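Local coordinates for protein class B carbapenemase GOB-18 (Elizabethkingia meningoseptica, PDB 5K0W) that carries two zinc ions as a subclass B3 metallo-beta-lactamase and probably hydrolyses beta-lactam antibiotics, carbapenems included, at residues A[120-125]-A[151-156]; A[134-139]-A[203-208]; A[33-38]-A[246-251]; A[232-237]-A[267-272]. All coordinates share one frame; numbering follows the deposited sequence.

Contact 1: A[120-125]-A[151-156]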
loop_
_atom_site.group_PDB
_atom_site.type_symbol
_atom_site.label_atom_id
_atom_site.label_comp_id
_atom_site.label_asym_id
_atom_site.label_seq_id
_atom_site.Cartn_x
_atom_site.Cartn_y
_atom_site.Cartn_z
ATOM N N VAL A 120 -7.178 -6.302 -7.256
ATOM C CA VAL A 120 -6.557 -6.695 -5.995
ATOM C C VAL A 120 -5.956 -8.115 -6.022
ATOM O O VAL A 120 -6.362 -8.945 -6.843
ATOM C CB VAL A 120 -7.559 -6.503 -4.830
ATOM C CG1 VAL A 120 -8.463 -7.722 -4.652
ATOM C CG2 VAL A 120 -6.830 -6.152 -3.534
ATOM N N ASP A 121 -5.007 -8.382 -5.088
ATOM C CA ASP A 121 -4.370 -9.681 -4.891
ATOM C C ASP A 121 -5.483 -10.662 -4.561
ATOM O O ASP A 121 -6.328 -10.351 -3.714
ATOM C CB ASP A 121 -3.398 -9.601 -3.712
ATOM C CG ASP A 121 -2.385 -10.730 -3.633
ATOM O OD1 ASP A 121 -2.807 -11.911 -3.551
ATOM O OD2 ASP A 121 -1.173 -10.433 -3.581
ATOM N N LYS A 122 -5.521 -11.812 -5.253
ATOM C CA LYS A 122 -6.561 -12.815 -5.067
ATOM C C LYS A 122 -6.768 -13.192 -3.600
ATOM O O LYS A 122 -7.914 -13.240 -3.140
ATOM C CB LYS A 122 -6.301 -14.051 -5.931
ATOM C CG LYS A 122 -7.551 -14.873 -6.218
ATOM C CD LYS A 122 -7.203 -16.121 -6.993
ATOM C CE LYS A 122 -8.420 -16.893 -7.411
ATOM N NZ LYS A 122 -8.206 -18.349 -7.228
ATOM N N ALA A 123 -5.673 -13.384 -2.850
ATOM C CA ALA A 123 -5.723 -13.763 -1.441
ATOM C C ALA A 123 -6.464 -12.809 -0.488
ATOM O O ALA A 123 -6.845 -13.244 0.597
ATOM C CB ALA A 123 -4.325 -14.043 -0.930
ATOM N N ASP A 124 -6.660 -11.531 -0.869
ATOM C CA ASP A 124 -7.328 -10.542 -0.014
ATOM C C ASP A 124 -8.800 -10.241 -0.356
ATOM O O ASP A 124 -9.433 -9.440 0.334
ATOM C CB ASP A 124 -6.493 -9.261 0.104
ATOM C CG ASP A 124 -5.503 -9.225 1.276
ATOM O OD1 ASP A 124 -5.711 -9.989 2.280
ATOM O OD2 ASP A 124 -4.561 -8.388 1.230
ATOM N N VAL A 125 -9.346 -10.913 -1.383
ATOM C CA VAL A 125 -10.715 -10.768 -1.862
ATOM C C VAL A 125 -11.810 -10.785 -0.778
ATOM O O VAL A 125 -12.584 -9.828 -0.703
ATOM C CB VAL A 125 -10.979 -11.735 -3.038
ATOM C CG1 VAL A 125 -12.460 -12.059 -3.219
ATOM C CG2 VAL A 125 -10.403 -11.155 -4.312
ATOM N N ASP A 151 -13.020 -5.753 -9.432
ATOM C CA ASP A 151 -13.375 -5.959 -10.834
ATOM C C ASP A 151 -12.464 -7.023 -11.448
ATOM O O ASP A 151 -12.830 -7.642 -12.449
ATOM C CB ASP A 151 -13.261 -4.637 -11.616
ATOM C CG ASP A 151 -14.144 -3.545 -11.059
ATOM O OD1 ASP A 151 -13.711 -2.862 -10.106
ATOM O OD2 ASP A 151 -15.282 -3.394 -11.551
ATOM N N LYS A 152 -11.272 -7.217 -10.861
ATOM C CA LYS A 152 -10.293 -8.209 -11.300
ATOM C C LYS A 152 -9.490 -8.687 -10.113
ATOM O O LYS A 152 -9.339 -7.954 -9.134
ATOM C CB LYS A 152 -9.338 -7.591 -12.340
ATOM C CG LYS A 152 -9.400 -8.204 -13.733
ATOM C CD LYS A 152 -8.411 -7.532 -14.697
ATOM C CE LYS A 152 -7.015 -8.119 -14.645
ATOM N NZ LYS A 152 -6.236 -7.811 -15.869
ATOM N N THR A 153 -8.952 -9.910 -10.209
ATOM C CA THR A 153 -8.086 -10.515 -9.187
ATOM C C THR A 153 -6.695 -10.750 -9.768
ATOM O O THR A 153 -6.556 -11.129 -10.926
ATOM C CB THR A 153 -8.700 -11.765 -8.570
ATOM O OG1 THR A 153 -8.955 -12.740 -9.593
ATOM C CG2 THR A 153 -9.966 -11.457 -7.779
ATOM N N LEU A 154 -5.666 -10.466 -8.978
ATOM C CA LEU A 154 -4.300 -10.600 -9.440
ATOM C C LEU A 154 -3.488 -11.606 -8.635
ATOM O O LEU A 154 -3.694 -11.793 -7.432
ATOM C CB LEU A 154 -3.597 -9.230 -9.495
ATOM C CG LEU A 154 -4.249 -8.133 -10.360
ATOM C CD1 LEU A 154 -3.690 -6.795 -10.013
ATOM C CD2 LEU A 154 -4.069 -8.402 -11.842
ATOM N N LYS A 155 -2.602 -12.293 -9.346
ATOM C CA LYS A 155 -1.682 -13.299 -8.828
ATOM C C LYS A 155 -0.278 -12.737 -9.008
ATOM O O LYS A 155 -0.107 -11.729 -9.686
ATOM C CB LYS A 155 -1.845 -14.625 -9.591
ATOM C CG LYS A 155 -2.986 -15.481 -9.085
ATOM C CD LYS A 155 -2.513 -16.562 -8.114
ATOM C CE LYS A 155 -3.658 -17.363 -7.557
ATOM N NZ LYS A 155 -4.222 -18.331 -8.543
ATOM N N ASP A 156 0.717 -13.369 -8.389
ATOM C CA ASP A 156 2.102 -12.943 -8.490
ATOM C C ASP A 156 2.516 -12.820 -9.948
ATOM O O ASP A 156 2.123 -13.650 -10.777
ATOM C CB ASP A 156 3.024 -13.919 -7.752
ATOM C CG ASP A 156 4.430 -13.388 -7.548
ATOM O OD1 ASP A 156 4.568 -12.237 -7.079
ATOM O OD2 ASP A 156 5.395 -14.140 -7.826
#
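The carbonyl oxygen of V120 is approached by two groups of the facing strand: a backbone hydrogen bond from L154 N to V120 O, 2.7 Å long, and a CA-H...O contact from T153 CA to V120 O at 3.3 Å. One step on, the pattern recurs. K122 N reaches L154 O at 2.8 Å with the donor in the carbonyl plane, and D121 CA contributes a second CA-H...O contact to that oxygen. A weak bond from V120 N to K152 O completes a parallel ladder in which V120 is bonded to the residues before and after its pair, T153. Beyond the strand the chain turns sharply. The CB of D121 leaves the backbone away from the partner strand; OD1 accepts the N-H of A123 in an Asx turn, and OD2 is hydrogen-bonded to H171 ND1. The K122 side chain passes T153 on a slant, its CG 4.1 Å from T153 CB. The chain of K155 bends at chi2 (-97°), which carries K155 CE back to K122 CD at 3.8 Å and brings K122 NZ and K155 NZ within 4.2 Å, where their like charges would be expected to repel. V125 crosses T153 at about a right angle, CG2 to CG2 at 3.5 Å. The pairing closes the beta-alpha-beta unit of strand 117-121, helix 125-129 and strand 152-154, at one edge of the seven-stranded sheet of the metallo-beta-lactamase fold.

Contact 2: A[134-139]-A[203-208]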
loop_
_atom_site.group_PDB
_atom_site.type_symbol
_atom_site.label_atom_id
_atom_site.label_comp_id
_atom_site.label_asym_id
_atom_site.label_seq_id
_atom_site.Cartn_x
_atom_site.Cartn_y
_atom_site.Cartn_z
ATOM N N SER A 134 -13.569 -10.843 7.650
ATOM C CA SER A 134 -12.794 -12.073 7.486
ATOM C C SER A 134 -11.307 -11.967 7.828
ATOM O O SER A 134 -10.624 -12.982 7.773
ATOM C CB SER A 134 -12.987 -12.658 6.094
ATOM O OG SER A 134 -12.521 -11.730 5.134
ATOM N N ASP A 135 -10.798 -10.778 8.203
ATOM C CA ASP A 135 -9.370 -10.618 8.528
ATOM C C ASP A 135 -8.970 -11.444 9.756
ATOM O O ASP A 135 -9.613 -11.335 10.801
ATOM C CB ASP A 135 -8.992 -9.136 8.715
ATOM C CG ASP A 135 -7.491 -8.878 8.679
ATOM O OD1 ASP A 135 -6.807 -9.194 9.685
ATOM O OD2 ASP A 135 -6.999 -8.359 7.647
ATOM N N TYR A 136 -7.906 -12.270 9.612
ATOM C CA TYR A 136 -7.342 -13.140 10.653
ATOM C C TYR A 136 -6.982 -12.397 11.944
ATOM O O TYR A 136 -6.863 -13.018 13.008
ATOM C CB TYR A 136 -6.138 -13.918 10.099
ATOM C CG TYR A 136 -4.866 -13.111 9.967
ATOM C CD1 TYR A 136 -4.656 -12.283 8.876
ATOM C CD2 TYR A 136 -3.863 -13.189 10.931
ATOM C CE1 TYR A 136 -3.475 -11.560 8.739
ATOM C CE2 TYR A 136 -2.696 -12.443 10.823
ATOM C CZ TYR A 136 -2.510 -11.621 9.731
ATOM O OH TYR A 136 -1.339 -10.914 9.619
ATOM N N GLU A 137 -6.804 -11.081 11.850
ATOM C CA GLU A 137 -6.512 -10.266 13.015
ATOM C C GLU A 137 -7.503 -9.123 13.171
ATOM O O GLU A 137 -8.042 -8.939 14.260
ATOM C CB GLU A 137 -5.037 -9.788 13.026
ATOM C CG GLU A 137 -4.635 -8.886 14.190
ATOM C CD GLU A 137 -4.561 -9.453 15.599
ATOM O OE1 GLU A 137 -4.846 -10.658 15.795
ATOM O OE2 GLU A 137 -4.193 -8.682 16.513
ATOM N N MET A 138 -7.766 -8.378 12.088
ATOM C CA MET A 138 -8.653 -7.202 12.088
ATOM C C MET A 138 -10.161 -7.494 12.159
ATOM O O MET A 138 -10.945 -6.569 12.368
ATOM C CB MET A 138 -8.293 -6.261 10.916
ATOM C CG MET A 138 -6.862 -5.763 10.948
ATOM S SD MET A 138 -6.448 -4.943 12.503
ATOM C CE MET A 138 -7.389 -3.444 12.328
ATOM N N GLY A 139 -10.532 -8.769 11.982
ATOM C CA GLY A 139 -11.907 -9.263 12.029
ATOM C C GLY A 139 -12.558 -9.097 13.388
ATOM O O GLY A 139 -13.771 -8.879 13.464
ATOM N N VAL A 203 4.899 -8.124 11.631
ATOM C CA VAL A 203 4.007 -9.090 12.304
ATOM C C VAL A 203 3.030 -8.358 13.235
ATOM O O VAL A 203 3.470 -7.713 14.184
ATOM C CB VAL A 203 4.772 -10.263 13.007
ATOM C CG1 VAL A 203 3.809 -11.225 13.713
ATOM C CG2 VAL A 203 5.638 -11.023 12.014
ATOM N N ILE A 204 1.706 -8.484 12.966
ATOM C CA ILE A 204 0.620 -7.845 13.738
ATOM C C ILE A 204 0.008 -8.719 14.854
ATOM O O ILE A 204 -0.704 -8.192 15.724
ATOM C CB ILE A 204 -0.451 -7.202 12.821
ATOM C CG1 ILE A 204 -1.267 -8.274 12.038
ATOM C CG2 ILE A 204 0.229 -6.191 11.878
ATOM C CD1 ILE A 204 -2.435 -7.760 11.249
ATOM N N VAL A 205 0.286 -10.039 14.820
ATOM C CA VAL A 205 -0.196 -10.998 15.825
ATOM C C VAL A 205 0.761 -11.113 17.013
ATOM O O VAL A 205 1.976 -11.253 16.842
ATOM C CB VAL A 205 -0.635 -12.387 15.278
ATOM C CG1 VAL A 205 -1.889 -12.274 14.432
ATOM C CG2 VAL A 205 0.486 -13.095 14.516
ATOM N N ASP A 206 0.192 -11.067 18.216
ATOM C CA ASP A 206 0.890 -11.162 19.505
ATOM C C ASP A 206 1.096 -12.643 19.908
ATOM O O ASP A 206 2.084 -12.965 20.567
ATOM C CB ASP A 206 0.079 -10.428 20.596
ATOM C CG ASP A 206 -0.639 -9.156 20.134
ATOM O OD1 ASP A 206 -1.649 -9.272 19.363
ATOM O OD2 ASP A 206 -0.227 -8.053 20.567
ATOM N N LYS A 207 0.168 -13.531 19.487
ATOM C CA LYS A 207 0.181 -14.972 19.739
ATOM C C LYS A 207 1.039 -15.779 18.720
ATOM O O LYS A 207 1.370 -15.268 17.649
ATOM C CB LYS A 207 -1.264 -15.511 19.819
ATOM C CG LYS A 207 -2.058 -15.436 18.516
ATOM C CD LYS A 207 -3.465 -16.021 18.665
ATOM C CE LYS A 207 -4.131 -16.220 17.325
ATOM N NZ LYS A 207 -5.357 -17.049 17.416
ATOM N N LYS A 208 1.373 -17.044 19.062
ATOM C CA LYS A 208 2.166 -17.994 18.258
ATOM C C LYS A 208 1.485 -18.298 16.943
ATOM O O LYS A 208 0.275 -18.494 16.933
ATOM C CB LYS A 208 2.397 -19.309 19.033
ATOM C CG LYS A 208 3.239 -19.139 20.295
ATOM C CD LYS A 208 3.373 -20.420 21.114
ATOM C CE LYS A 208 4.144 -20.147 22.392
ATOM N NZ LYS A 208 4.474 -21.392 23.127
HETATM O O HOH W 1 0.868 -10.897 11.191
#
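Y136 and E137 meet I204 and V205 at several different inclinations. The E137 stem and the I204 side chain run past each other in opposite directions, with E137 CB 3.7 Å from I204 CD1, whereas the ring of Y136 crosses I204 on a slant and V205 at about a right angle. V205 CG1 fills the angle between the two, 3.7 Å from Y136 CE2 and 3.6 Å from E137 OE1. E137 extends CG anti to its own nitrogen (chi1 178°) and then bends at chi2, laying the carboxylate near D206; K140 forms a salt bridge with OE2 and may offset that like charge. No direct hydrogen bond joins the segments. Instead, a water in the plane of the Y136 ring donates to Y136 OH and accepts from I204 N, while H175 O also bonds the hydroxyl. Two loops thus converge beside the dizinc site: the I204 side chain lies about 4 Å from those of the zinc ligands H100 and H175, a position consistent with a place on the rim of the active site.

Contact 3: A[33-38]-A[246-251]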
loop_
_atom_site.group_PDB
_atom_site.type_symbol
_atom_site.label_atom_id
_atom_site.label_comp_id
_atom_site.label_asym_id
_atom_site.label_seq_id
_atom_site.Cartn_x
_atom_site.Cartn_y
_atom_site.Cartn_z
ATOM N N GLN A 33 -3.692 13.231 9.601
ATOM C CA GLN A 33 -2.989 14.507 9.513
ATOM C C GLN A 33 -2.610 14.784 8.059
ATOM O O GLN A 33 -2.064 13.899 7.390
ATOM C CB GLN A 33 -1.740 14.457 10.412
ATOM C CG GLN A 33 -1.154 15.805 10.776
ATOM C CD GLN A 33 0.296 15.682 11.167
ATOM O OE1 GLN A 33 0.684 14.868 12.015
ATOM N NE2 GLN A 33 1.126 16.506 10.566
ATOM N N ALA A 34 -2.891 16.006 7.572
ATOM C CA ALA A 34 -2.608 16.404 6.191
ATOM C C ALA A 34 -1.119 16.517 5.897
ATOM O O ALA A 34 -0.331 16.884 6.770
ATOM C CB ALA A 34 -3.294 17.720 5.868
ATOM N N TYR A 35 -0.748 16.205 4.659
ATOM C CA TYR A 35 0.610 16.311 4.152
ATOM C C TYR A 35 0.532 16.833 2.728
ATOM O O TYR A 35 -0.277 16.352 1.931
ATOM C CB TYR A 35 1.342 14.962 4.205
ATOM C CG TYR A 35 2.824 15.068 3.915
ATOM C CD1 TYR A 35 3.728 15.407 4.915
ATOM C CD2 TYR A 35 3.323 14.820 2.647
ATOM C CE1 TYR A 35 5.089 15.526 4.654
ATOM C CE2 TYR A 35 4.683 14.934 2.373
ATOM C CZ TYR A 35 5.563 15.285 3.383
ATOM O OH TYR A 35 6.909 15.391 3.143
ATOM N N GLU A 36 1.362 17.823 2.424
ATOM C CA GLU A 36 1.457 18.484 1.130
ATOM C C GLU A 36 1.930 17.514 0.032
ATOM O O GLU A 36 3.023 16.954 0.153
ATOM C CB GLU A 36 2.424 19.669 1.262
ATOM C CG GLU A 36 2.019 20.884 0.458
ATOM C CD GLU A 36 2.924 21.123 -0.731
ATOM O OE1 GLU A 36 2.422 21.083 -1.877
ATOM O OE2 GLU A 36 4.144 21.319 -0.519
ATOM N N PRO A 37 1.142 17.298 -1.052
ATOM C CA PRO A 37 1.592 16.367 -2.102
ATOM C C PRO A 37 2.875 16.794 -2.824
ATOM O O PRO A 37 3.158 17.988 -2.924
ATOM C CB PRO A 37 0.391 16.308 -3.054
ATOM C CG PRO A 37 -0.296 17.614 -2.868
ATOM C CD PRO A 37 -0.181 17.868 -1.390
ATOM N N PHE A 38 3.666 15.806 -3.299
ATOM C CA PHE A 38 4.918 16.040 -4.020
ATOM C C PHE A 38 5.191 14.991 -5.100
ATOM O O PHE A 38 4.594 13.917 -5.098
ATOM C CB PHE A 38 6.110 16.183 -3.037
ATOM C CG PHE A 38 6.635 14.918 -2.402
ATOM C CD1 PHE A 38 5.997 14.354 -1.300
ATOM C CD2 PHE A 38 7.786 14.301 -2.883
ATOM C CE1 PHE A 38 6.497 13.186 -0.699
ATOM C CE2 PHE A 38 8.270 13.121 -2.297
ATOM C CZ PHE A 38 7.612 12.563 -1.220
ATOM N N ASP A 246 11.291 6.643 6.014
ATOM C CA ASP A 246 11.768 7.844 6.714
ATOM C C ASP A 246 11.557 9.119 5.900
ATOM O O ASP A 246 12.500 9.881 5.690
ATOM C CB ASP A 246 13.244 7.691 7.120
ATOM C CG ASP A 246 13.590 6.379 7.793
ATOM O OD1 ASP A 246 13.106 6.147 8.929
ATOM O OD2 ASP A 246 14.382 5.602 7.205
ATOM N N LEU A 247 10.319 9.326 5.419
ATOM C CA LEU A 247 9.947 10.463 4.582
ATOM C C LEU A 247 10.210 11.797 5.249
ATOM O O LEU A 247 10.780 12.684 4.616
ATOM C CB LEU A 247 8.468 10.349 4.157
ATOM C CG LEU A 247 7.866 11.520 3.371
ATOM C CD1 LEU A 247 8.494 11.636 1.998
ATOM C CD2 LEU A 247 6.371 11.393 3.267
ATOM N N HIS A 248 9.804 11.931 6.529
ATOM C CA HIS A 248 9.921 13.174 7.306
ATOM C C HIS A 248 11.309 13.495 7.830
ATOM O O HIS A 248 11.543 14.626 8.254
ATOM C CB HIS A 248 8.820 13.278 8.369
ATOM C CG HIS A 248 7.467 12.915 7.839
ATOM N ND1 HIS A 248 6.837 13.674 6.868
ATOM C CD2 HIS A 248 6.701 11.837 8.114
ATOM C CE1 HIS A 248 5.702 13.051 6.613
ATOM N NE2 HIS A 248 5.576 11.944 7.338
ATOM N N GLU A 249 12.237 12.529 7.752
ATOM C CA GLU A 249 13.644 12.710 8.107
ATOM C C GLU A 249 14.413 13.157 6.857
ATOM O O GLU A 249 15.337 13.960 6.952
ATOM C CB GLU A 249 14.233 11.418 8.679
ATOM C CG GLU A 249 13.942 11.263 10.162
ATOM C CD GLU A 249 14.083 9.873 10.759
ATOM O OE1 GLU A 249 13.242 9.512 11.615
ATOM O OE2 GLU A 249 15.040 9.154 10.395
ATOM N N LYS A 250 13.990 12.644 5.683
ATOM C CA LYS A 250 14.540 12.914 4.357
ATOM C C LYS A 250 14.147 14.287 3.838
ATOM O O LYS A 250 14.975 14.952 3.208
ATOM C CB LYS A 250 14.050 11.862 3.361
ATOM C CG LYS A 250 14.777 10.556 3.456
ATOM C CD LYS A 250 14.062 9.490 2.661
ATOM C CE LYS A 250 14.850 8.218 2.752
ATOM N NZ LYS A 250 14.262 7.145 1.926
ATOM N N ARG A 251 12.875 14.692 4.037
ATOM C CA ARG A 251 12.384 15.976 3.535
ATOM C C ARG A 251 11.357 16.651 4.426
ATOM O O ARG A 251 10.737 16.018 5.286
ATOM C CB ARG A 251 11.856 15.851 2.080
ATOM C CG ARG A 251 10.521 15.132 1.931
ATOM C CD ARG A 251 10.114 14.859 0.488
ATOM N NE ARG A 251 9.891 16.079 -0.290
ATOM C CZ ARG A 251 8.786 16.825 -0.247
ATOM N NH1 ARG A 251 8.682 17.908 -1.004
ATOM N NH2 ARG A 251 7.788 16.505 0.567
HETATM O O HOH W 2 8.224 15.871 5.467
HETATM O O HOH W 3 6.276 20.063 -1.807
HETATM O O HOH W 4 5.833 18.381 0.319
#
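A buried cation-pi contact ties the segment leading into strand 38-41 to the short helix 247-250 and the residue that follows it. The guanidinium of R251 lies flat on one face of F38, centres 3.8 Å apart and planes 11° from parallel. At the edge of that guanidinium, near its plane, sits Y35 OH, which takes a weak hydrogen bond from R251 NH2 at 2.9 Å; R251 NH1 is bonded to D255 O. L247 forks between the two aromatics, its CD1 3.5 Å from F38 CZ and its CD2 4.0 Å from Y35 CZ. Y35 CE1 meets the edge of the H248 ring, the two rings lying obliquely at 67°, and H248 stacks on Y50, whose carbonyl oxygen bonds NE2. One water joins Y35 OH, H248 ND1 and R251 O. Helix 247-250, which follows strand 236-239 of the five-stranded sheet, is thereby fastened to the entrance of strand 38-41, an outermost strand of the seven-stranded sheet, with P37 resting on helix 73-83 beside it.

Contact 4: A[232-237]-A[267-272]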
loop_
_atom_site.group_PDB
_atom_site.type_symbol
_atom_site.label_atom_id
_atom_site.label_comp_id
_atom_site.label_asym_id
_atom_site.label_seq_id
_atom_site.Cartn_x
_atom_site.Cartn_y
_atom_site.Cartn_z
ATOM N N LEU A 232 15.111 -8.454 -4.778
ATOM C CA LEU A 232 14.519 -7.455 -5.673
ATOM C C LEU A 232 15.557 -6.445 -6.148
ATOM O O LEU A 232 16.463 -6.065 -5.383
ATOM C CB LEU A 232 13.315 -6.723 -5.008
ATOM C CG LEU A 232 12.069 -7.568 -4.662
ATOM C CD1 LEU A 232 11.118 -6.801 -3.775
ATOM C CD2 LEU A 232 11.349 -8.069 -5.916
ATOM N N ASP A 233 15.417 -6.016 -7.424
ATOM C CA ASP A 233 16.263 -4.987 -8.060
ATOM C C ASP A 233 15.389 -3.776 -8.396
ATOM O O ASP A 233 14.349 -3.912 -9.055
ATOM C CB ASP A 233 16.971 -5.478 -9.335
ATOM C CG ASP A 233 17.557 -6.860 -9.316
ATOM O OD1 ASP A 233 18.486 -7.100 -8.510
ATOM O OD2 ASP A 233 17.099 -7.701 -10.121
ATOM N N PHE A 234 15.794 -2.597 -7.918
ATOM C CA PHE A 234 15.037 -1.341 -8.064
ATOM C C PHE A 234 15.985 -0.152 -7.939
ATOM O O PHE A 234 17.075 -0.294 -7.384
ATOM C CB PHE A 234 13.944 -1.244 -6.955
ATOM C CG PHE A 234 14.466 -1.323 -5.539
ATOM C CD1 PHE A 234 14.847 -0.173 -4.854
ATOM C CD2 PHE A 234 14.576 -2.546 -4.891
ATOM C CE1 PHE A 234 15.382 -0.251 -3.570
ATOM C CE2 PHE A 234 15.079 -2.616 -3.589
ATOM C CZ PHE A 234 15.470 -1.467 -2.939
ATOM N N ASP A 235 15.550 1.028 -8.386
ATOM C CA ASP A 235 16.339 2.253 -8.256
ATOM C C ASP A 235 15.816 3.016 -7.068
ATOM O O ASP A 235 16.594 3.464 -6.228
ATOM C CB ASP A 235 16.260 3.100 -9.534
ATOM C CG ASP A 235 16.984 2.465 -10.713
ATOM O OD1 ASP A 235 18.089 1.914 -10.503
ATOM O OD2 ASP A 235 16.454 2.538 -11.855
ATOM N N ILE A 236 14.475 3.109 -6.975
ATOM C CA ILE A 236 13.757 3.824 -5.926
ATOM C C ILE A 236 12.827 2.909 -5.153
ATOM O O ILE A 236 12.184 2.049 -5.753
ATOM C CB ILE A 236 13.023 5.038 -6.550
ATOM C CG1 ILE A 236 14.029 6.147 -6.867
ATOM C CG2 ILE A 236 11.864 5.561 -5.668
ATOM C CD1 ILE A 236 13.509 7.269 -7.667
ATOM N N TRP A 237 12.737 3.121 -3.825
ATOM C CA TRP A 237 11.817 2.386 -2.962
ATOM C C TRP A 237 11.037 3.318 -2.030
ATOM O O TRP A 237 11.566 4.322 -1.555
ATOM C CB TRP A 237 12.527 1.264 -2.195
ATOM C CG TRP A 237 13.149 1.687 -0.902
ATOM C CD1 TRP A 237 14.359 2.287 -0.730
ATOM C CD2 TRP A 237 12.580 1.545 0.406
ATOM N NE1 TRP A 237 14.576 2.542 0.609
ATOM C CE2 TRP A 237 13.494 2.106 1.326
ATOM C CE3 TRP A 237 11.376 1.008 0.893
ATOM C CZ2 TRP A 237 13.253 2.120 2.706
ATOM C CZ3 TRP A 237 11.127 1.049 2.251
ATOM C CH2 TRP A 237 12.065 1.577 3.146
ATOM N N SER A 267 19.102 1.046 3.164
ATOM C CA SER A 267 18.092 1.213 4.218
ATOM C C SER A 267 16.910 0.249 4.018
ATOM O O SER A 267 16.315 -0.192 5.003
ATOM C CB SER A 267 17.585 2.645 4.270
ATOM O OG SER A 267 16.684 2.779 5.358
ATOM N N TYR A 268 16.572 -0.078 2.754
ATOM C CA TYR A 268 15.513 -1.040 2.449
ATOM C C TYR A 268 15.951 -2.411 2.957
ATOM O O TYR A 268 15.156 -3.090 3.593
ATOM C CB TYR A 268 15.219 -1.100 0.943
ATOM C CG TYR A 268 14.451 -2.331 0.531
ATOM C CD1 TYR A 268 13.093 -2.454 0.809
ATOM C CD2 TYR A 268 15.090 -3.400 -0.096
ATOM C CE1 TYR A 268 12.382 -3.594 0.446
ATOM C CE2 TYR A 268 14.389 -4.551 -0.452
ATOM C CZ TYR A 268 13.033 -4.638 -0.184
ATOM O OH TYR A 268 12.337 -5.764 -0.530
ATOM N N PHE A 269 17.214 -2.809 2.692
ATOM C CA PHE A 269 17.748 -4.096 3.121
ATOM C C PHE A 269 17.970 -4.195 4.624
ATOM O O PHE A 269 17.765 -5.264 5.196
ATOM C CB PHE A 269 18.983 -4.496 2.307
ATOM C CG PHE A 269 18.663 -4.676 0.844
ATOM C CD1 PHE A 269 17.914 -5.769 0.404
ATOM C CD2 PHE A 269 19.080 -3.738 -0.095
ATOM C CE1 PHE A 269 17.608 -5.932 -0.948
ATOM C CE2 PHE A 269 18.761 -3.896 -1.453
ATOM C CZ PHE A 269 18.025 -4.993 -1.868
ATOM N N GLN A 270 18.337 -3.081 5.270
ATOM C CA GLN A 270 18.531 -3.033 6.723
ATOM C C GLN A 270 17.199 -3.224 7.448
ATOM O O GLN A 270 17.129 -4.054 8.350
ATOM C CB GLN A 270 19.230 -1.735 7.149
ATOM C CG GLN A 270 20.744 -1.826 6.953
ATOM C CD GLN A 270 21.466 -0.508 7.077
ATOM O OE1 GLN A 270 21.251 0.437 6.295
ATOM N NE2 GLN A 270 22.409 -0.456 8.009
ATOM N N ASN A 271 16.133 -2.522 6.997
ATOM C CA ASN A 271 14.779 -2.625 7.543
ATOM C C ASN A 271 14.215 -4.001 7.289
ATOM O O ASN A 271 13.558 -4.543 8.169
ATOM C CB ASN A 271 13.839 -1.577 6.929
ATOM C CG ASN A 271 14.125 -0.168 7.355
ATOM O OD1 ASN A 271 14.467 0.105 8.511
ATOM N ND2 ASN A 271 13.965 0.762 6.431
ATOM N N LEU A 272 14.476 -4.574 6.098
ATOM C CA LEU A 272 14.009 -5.906 5.725
ATOM C C LEU A 272 14.634 -6.966 6.626
ATOM O O LEU A 272 13.922 -7.847 7.105
ATOM C CB LEU A 272 14.324 -6.177 4.252
ATOM C CG LEU A 272 13.644 -7.349 3.578
ATOM C CD1 LEU A 272 12.113 -7.207 3.598
ATOM C CD2 LEU A 272 14.101 -7.452 2.166
#
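Y268 projects from its helix toward W237, F234 and L232, and each part of its side chain finds a different neighbour. CB stands over the face of the W237 indole, 3.6 Å from the centroid of the five-membered ring and only 7° off its normal, a clear CH-pi contact. CG then meets F234 CZ at 3.7 Å. At the next level the ring divides its neighbours: Y268 CD1 is 3.9 Å from W237 CE3, while Y268 CD2 is 3.5 Å from F234 CZ. Farther along, CE2 lies beside F234 CE2. These contacts express a T-shaped stack, the edge of F234 directed into the face of Y268 with planes at 85°. The tip, OH, touches L232 CD1 at 3.6 Å and is satisfied by a hydrogen bond with M229 O. CG anti to the backbone nitrogen (chi1 163°) sends the ring off past the indole, where its face meets F234 and its hydroxyl reaches L232. Around this aromatic cluster, N271 ND2 flanks W237 CH2 at 3.9 Å, and F269 presents a ring edge to L232 O, CZ to O 4.0 Å. The indole NE1 is held by a hydrogen bond to D264 O. Helix 265-284 is in this way packed against outermost strand 236-239 of the five-stranded sheet and, through L196, against its neighbour 192-198, with helix 218-230 next to it.

In the fold
Contacts 1 and 3 mark the two edges of the seven-stranded sheet, strands 152-154 and 38-41, with centres about 30 Å apart on opposite sides of the chain's centre. Contact 4 belongs to the other sheet, at strand 236-239. Contact 3 brings together the early and late parts of the chain, enclosing contacts 1 and 2, whose segments alternate; contact 4 opens after both have closed and alternates with contact 3. Contacts 3 and 4 touch through D246 and S267, with centres about 19 Å apart, whereas the I204 side chain of contact 2 lies about 5 Å from a zinc ion. Contacts 1, 3 and 4 pack sheet edges and an outer helix, with side chains about 13 Å from one.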